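Local coordinates for protein 3-dehydroshikimate dehydratase (Pseudomonas putida, PDB 5HMQ) that dehydrates 3-dehydroshikimate to protocatechuate in a metal-dependent TIM-barrel domain, to which a dioxygenase-like domain is fused, at residues 333-338 against 342-347; 299-304 against 441-446. All coordinates share one frame; numbering follows the deposited sequence.

Interaction 1 (333-338 against 342-347)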
# COMPACT_ATOMS: atom_id res chain seq x y z
N VAL C 333 -13.49 -21.35 25.45
CA VAL C 333 -14.31 -20.92 24.32
C VAL C 333 -15.75 -20.81 24.78
O VAL C 333 -16.32 -21.77 25.30
CB VAL C 333 -14.20 -21.91 23.14
CG1 VAL C 333 -15.26 -21.61 22.10
CG2 VAL C 333 -12.81 -21.83 22.51
N GLN C 334 -16.34 -19.63 24.60
CA GLN C 334 -17.71 -19.37 25.00
C GLN C 334 -18.59 -19.19 23.77
O GLN C 334 -18.19 -18.55 22.79
CB GLN C 334 -17.80 -18.12 25.88
CG GLN C 334 -17.27 -18.32 27.28
CD GLN C 334 -18.17 -19.20 28.12
OE1 GLN C 334 -19.34 -19.40 27.79
NE2 GLN C 334 -17.64 -19.72 29.22
N LEU C 335 -19.78 -19.77 23.83
CA LEU C 335 -20.77 -19.67 22.77
C LEU C 335 -21.94 -18.82 23.26
O LEU C 335 -22.48 -19.07 24.34
CB LEU C 335 -21.26 -21.05 22.34
CG LEU C 335 -22.39 -21.08 21.32
CD1 LEU C 335 -21.94 -20.45 20.01
CD2 LEU C 335 -22.87 -22.50 21.08
N LEU C 336 -22.31 -17.82 22.46
CA LEU C 336 -23.48 -17.00 22.75
C LEU C 336 -24.44 -17.06 21.57
O LEU C 336 -24.01 -17.18 20.41
CB LEU C 336 -23.13 -15.54 23.06
CG LEU C 336 -22.49 -15.24 24.42
CD1 LEU C 336 -21.00 -15.54 24.44
CD2 LEU C 336 -22.81 -13.82 24.90
N ARG C 337 -25.73 -16.99 21.87
CA ARG C 337 -26.75 -17.32 20.89
C ARG C 337 -27.93 -16.38 21.04
O ARG C 337 -28.30 -16.00 22.16
CB ARG C 337 -27.18 -18.78 21.08
CG ARG C 337 -27.86 -19.43 19.90
CD ARG C 337 -28.01 -20.92 20.20
NE ARG C 337 -27.64 -21.75 19.06
CZ ARG C 337 -27.32 -23.04 19.14
NH1 ARG C 337 -27.32 -23.65 20.32
NH2 ARG C 337 -27.00 -23.71 18.05
N GLN C 338 -28.52 -16.00 19.91
CA GLN C 338 -29.77 -15.23 19.90
C GLN C 338 -30.40 -15.38 18.53
O GLN C 338 -29.81 -14.99 17.52
CB GLN C 338 -29.53 -13.76 20.21
CG GLN C 338 -30.79 -12.91 20.16
CD GLN C 338 -30.57 -11.47 20.58
OE1 GLN C 338 -31.51 -10.69 20.67
NE2 GLN C 338 -29.32 -11.12 20.85
N ASN C 342 -25.17 -16.99 15.98
CA ASN C 342 -24.25 -17.71 16.85
C ASN C 342 -22.93 -16.97 16.88
O ASN C 342 -22.38 -16.64 15.82
CB ASN C 342 -24.06 -19.15 16.38
CG ASN C 342 -25.35 -19.94 16.38
OD1 ASN C 342 -25.91 -20.25 17.43
ND2 ASN C 342 -25.85 -20.26 15.18
N ILE C 343 -22.42 -16.69 18.08
CA ILE C 343 -21.17 -15.96 18.25
C ILE C 343 -20.26 -16.76 19.17
O ILE C 343 -20.67 -17.14 20.28
CB ILE C 343 -21.40 -14.54 18.80
CG1 ILE C 343 -22.13 -13.69 17.76
CG2 ILE C 343 -20.07 -13.89 19.16
CD1 ILE C 343 -22.49 -12.31 18.24
N VAL C 344 -19.04 -17.03 18.72
CA VAL C 344 -18.07 -17.84 19.46
C VAL C 344 -16.98 -16.91 19.97
O VAL C 344 -16.32 -16.22 19.18
CB VAL C 344 -17.49 -18.95 18.58
CG1 VAL C 344 -16.46 -19.76 19.35
CG2 VAL C 344 -18.60 -19.83 18.00
N LEU C 345 -16.79 -16.87 21.29
CA LEU C 345 -15.73 -16.09 21.91
C LEU C 345 -14.55 -17.01 22.21
O LEU C 345 -14.63 -17.85 23.12
CB LEU C 345 -16.23 -15.39 23.17
CG LEU C 345 -17.42 -14.45 23.03
CD1 LEU C 345 -17.70 -13.74 24.35
CD2 LEU C 345 -17.18 -13.43 21.92
N ASN C 346 -13.48 -16.87 21.44
CA ASN C 346 -12.33 -17.77 21.51
C ASN C 346 -11.24 -17.10 22.33
O ASN C 346 -10.56 -16.18 21.86
CB ASN C 346 -11.85 -18.12 20.10
CG ASN C 346 -10.72 -19.13 20.09
OD1 ASN C 346 -10.26 -19.59 21.13
ND2 ASN C 346 -10.28 -19.50 18.89
N ALA C 347 -11.07 -17.56 23.57
CA ALA C 347 -10.02 -17.06 24.46
C ALA C 347 -8.96 -18.11 24.75
O ALA C 347 -8.14 -17.93 25.66
CB ALA C 347 -10.63 -16.56 25.77

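Interaction 2 (299-304 against 441-446). With MG (magnesium ion), chain L.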
# COMPACT_ATOMS: atom_id res chain seq x y z
N GLU C 299 -23.13 -19.01 9.68
CA GLU C 299 -23.32 -20.02 10.72
C GLU C 299 -22.90 -19.50 12.08
O GLU C 299 -23.67 -19.56 13.05
CB GLU C 299 -22.57 -21.30 10.37
CG GLU C 299 -22.69 -22.38 11.44
CD GLU C 299 -24.13 -22.68 11.81
OE1 GLU C 299 -24.96 -22.88 10.90
OE2 GLU C 299 -24.43 -22.69 13.02
N PHE C 300 -21.68 -18.97 12.19
CA PHE C 300 -21.27 -18.31 13.42
C PHE C 300 -20.13 -17.34 13.13
O PHE C 300 -19.44 -17.44 12.11
CB PHE C 300 -20.88 -19.31 14.52
CG PHE C 300 -19.69 -20.18 14.19
CD1 PHE C 300 -18.39 -19.69 14.27
CD2 PHE C 300 -19.87 -21.51 13.84
CE1 PHE C 300 -17.31 -20.50 13.98
CE2 PHE C 300 -18.79 -22.33 13.56
CZ PHE C 300 -17.51 -21.82 13.62
N LEU C 301 -19.97 -16.39 14.05
CA LEU C 301 -18.82 -15.50 14.08
C LEU C 301 -17.87 -15.96 15.18
O LEU C 301 -18.31 -16.32 16.27
CB LEU C 301 -19.26 -14.06 14.33
CG LEU C 301 -20.25 -13.42 13.35
CD1 LEU C 301 -20.58 -12.00 13.77
CD2 LEU C 301 -19.69 -13.44 11.94
N GLU C 302 -16.58 -15.96 14.87
CA GLU C 302 -15.55 -16.34 15.83
C GLU C 302 -14.68 -15.12 16.13
O GLU C 302 -14.04 -14.58 15.22
CB GLU C 302 -14.69 -17.50 15.31
CG GLU C 302 -13.65 -17.98 16.31
CD GLU C 302 -12.77 -19.10 15.77
OE1 GLU C 302 -12.97 -19.51 14.61
OE2 GLU C 302 -11.88 -19.56 16.51
N PHE C 303 -14.66 -14.70 17.39
CA PHE C 303 -13.87 -13.56 17.82
C PHE C 303 -12.64 -14.03 18.58
O PHE C 303 -12.70 -14.96 19.39
CB PHE C 303 -14.69 -12.62 18.71
CG PHE C 303 -15.66 -11.76 17.95
CD1 PHE C 303 -16.94 -12.20 17.69
CD2 PHE C 303 -15.28 -10.50 17.52
CE1 PHE C 303 -17.84 -11.40 16.99
CE2 PHE C 303 -16.17 -9.69 16.82
CZ PHE C 303 -17.45 -10.14 16.56
N ALA C 304 -11.51 -13.37 18.31
CA ALA C 304 -10.26 -13.65 19.01
C ALA C 304 -10.12 -12.66 20.15
O ALA C 304 -10.07 -11.44 19.92
CB ALA C 304 -9.07 -13.55 18.05
N ARG C 441 -32.65 -11.54 15.22
CA ARG C 441 -32.90 -12.83 14.62
C ARG C 441 -31.80 -13.31 13.70
O ARG C 441 -31.47 -14.50 13.72
CB ARG C 441 -34.25 -12.80 13.91
CG ARG C 441 -35.35 -12.46 14.94
CD ARG C 441 -36.65 -13.06 14.56
NE ARG C 441 -36.78 -13.18 13.13
CZ ARG C 441 -37.98 -13.30 12.54
NH1 ARG C 441 -39.12 -13.36 13.26
NH2 ARG C 441 -38.06 -13.40 11.20
N ARG C 442 -31.23 -12.45 12.86
CA ARG C 442 -30.15 -12.92 12.01
C ARG C 442 -29.18 -11.78 11.72
O ARG C 442 -29.50 -10.60 11.88
CB ARG C 442 -30.66 -13.49 10.68
CG ARG C 442 -31.19 -12.45 9.70
CD ARG C 442 -31.79 -13.13 8.48
NE ARG C 442 -30.78 -13.85 7.69
CZ ARG C 442 -30.02 -13.29 6.76
NH1 ARG C 442 -30.13 -12.00 6.47
NH2 ARG C 442 -29.13 -14.03 6.10
N ILE C 443 -27.97 -12.16 11.31
CA ILE C 443 -27.00 -11.20 10.80
C ILE C 443 -27.46 -10.75 9.42
O ILE C 443 -27.54 -11.55 8.49
CB ILE C 443 -25.59 -11.80 10.77
CG1 ILE C 443 -25.12 -12.11 12.19
CG2 ILE C 443 -24.63 -10.87 10.05
CD1 ILE C 443 -23.89 -12.98 12.25
N ASP C 444 -27.75 -9.46 9.29
CA ASP C 444 -28.21 -8.92 8.02
C ASP C 444 -27.05 -8.54 7.11
O ASP C 444 -27.06 -8.86 5.92
CB ASP C 444 -29.12 -7.71 8.25
CG ASP C 444 -29.54 -7.05 6.96
OD1 ASP C 444 -30.55 -7.48 6.36
OD2 ASP C 444 -28.86 -6.09 6.53
N HIS C 445 -26.05 -7.86 7.65
CA HIS C 445 -24.86 -7.53 6.88
C HIS C 445 -23.71 -7.27 7.83
O HIS C 445 -23.90 -7.01 9.02
CB HIS C 445 -25.09 -6.33 5.95
CG HIS C 445 -25.43 -5.05 6.67
ND1 HIS C 445 -26.72 -4.62 6.84
CD2 HIS C 445 -24.64 -4.11 7.24
CE1 HIS C 445 -26.72 -3.47 7.49
NE2 HIS C 445 -25.47 -3.14 7.74
N MSE C 446 -22.50 -7.34 7.28
CA MSE C 446 -21.30 -7.10 8.06
C MSE C 446 -20.29 -6.34 7.21
O MSE C 446 -19.90 -6.79 6.13
CB MSE C 446 -20.71 -8.41 8.56
CG MSE C 446 -19.53 -8.23 9.50
SE MSE C 446 -18.99 -9.89 10.38
CE MSE C 446 -18.52 -10.94 8.80
MG MG L . -24.88 -1.09 8.22
O HOH W 1 -23.86 -0.82 6.09
O HOH W 2 -26.72 -0.43 7.55
O HOH W 3 -24.38 0.91 8.46

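Interaction 1 (333-338 against 342-347)
Val-333 to Arg-337 pair antiparallel with Asn-342 to Asn-346, the short strand axes approaching to 4.6 Å and running 161° apart, which identifies a beta hairpin of the first vicinal-oxygen-chelate (VOC) module. Gln-334 with Leu-345 and Leu-336 with Ile-343 are the hydrogen-bonded pairs, each joined by two reciprocal backbone bonds. The Leu-336 N to Ile-343 O bond, 2.8 Å long, is nearly straight. The pairs led by Val-333, Leu-335 and Arg-337 are non-hydrogen-bonded. At one of them the Val-333 CA–H leans on Leu-345 O, with CA to O 3.3 Å.

Leu-336, Ile-343 and Leu-345 project from one face of the sheet, where Leu-317 and Leu-313 of helix 307-319 pack over them. Here Leu-336 CD1 meets Leu-345 CD1 at 3.8 Å, a diagonal contact between the two hydrogen-bonded pairs, which share this face.

The other face carries Val-333, Leu-335 and Val-344. Val-344 is gripped by both of its methyls: CG1 touches Val-333 CG1 at 3.5 Å, and CG2 touches Leu-335 CD1 at 3.9 Å. Its chi1 of 179° sets CG1 opposite the backbone N and turns it to Val-333, leaving CG2 for the leucine. Phe-300 of strand 295-304 also packs against Val-344 on this face.

Polar groups finish the same face at either end. Asn-346 is buried, and its ND2 is bound by Glu-302 while OD1 takes the backbone N–H of Glu-348. Asn-342 ND2 donates a hydrogen to Glu-299 O, which helps fix the amide's rotation. Arg-337 and Asn-342 lie side by side, guanidinium and amide planes 73° apart, and Arg-337 NE reaches Asn-342 OD1 at 2.8 Å in a weak, strongly bent hydrogen bond.

Interaction 2 (299-304 against 441-446)
Leu-301 of strand 295-304 meets Ile-443 and Met-446 of strand 440-450, joining the sheets of two VOC modules in the dioxygenase-like half of the protein. No hydrogen bond crosses between the segments, and the 133 Å² they bury comes almost wholly from these three side chains, so the evidence points to sheet-against-sheet packing and not to strand pairing.

The apolar contact has two branches. Leu-301 and Ile-443 reach for each other tip to tip, with Leu-301 CD1 3.8 Å from Ile-443 CD1. The other methyl, Leu-301 CD2, lies 3.9 Å from SE of Met-446, a selenomethionine. That chain slides past the leucine in the opposite direction: extended through chi2, it bends only at chi3 (61°), placing SE and then CE beside CD2. Leu-301 thus divides its branches, CD1 going to the isoleucine and CD2 to the selenomethionine. Leu-364, Phe-526 and Ile-524 from neighbouring strands add to the apolar layer.

The polar and metal interactions belong to residues 444 and 445, where strand 440-450 carries part of the magnesium site. His-523 and Glu-601 supply the other protein ligands, and three waters bind the ion at 2.1 to 2.4 Å. Behind the imidazole, seen from the metal, Asp-444 OD2 lies 2.6 Å from His-445 ND1 and accepts its hydrogen through the anti lone pair, close to the ring plane. Arg-605 forms a salt bridge with the same oxygen. This second-shell carboxylate probably helps to hold the imidazole's rotation, while on the ring's other side His-445 NE2 binds the magnesium at 2.2 Å.

In the fold
Interaction 1 lies within the first VOC module, whereas interaction 2 bridges that module to the second. Their centres are about 10 Å apart, and strand 295-304 is the link: it neighbours strand 341-346 in one mixed sheet, with Val-344 N and Leu-301 O 2.7 Å apart, a probable hydrogen bond. In chain order, 299-304 comes first, the hairpin 333-338 and 342-347 follows, and 441-446 comes last, 136 residues lying between it and 299-304. A short path therefore runs from the hairpin through strand 295-304 to strand 440-450 and the magnesium site of the C-terminal half, a site distinct from the catalytic metal in the TIM barrel.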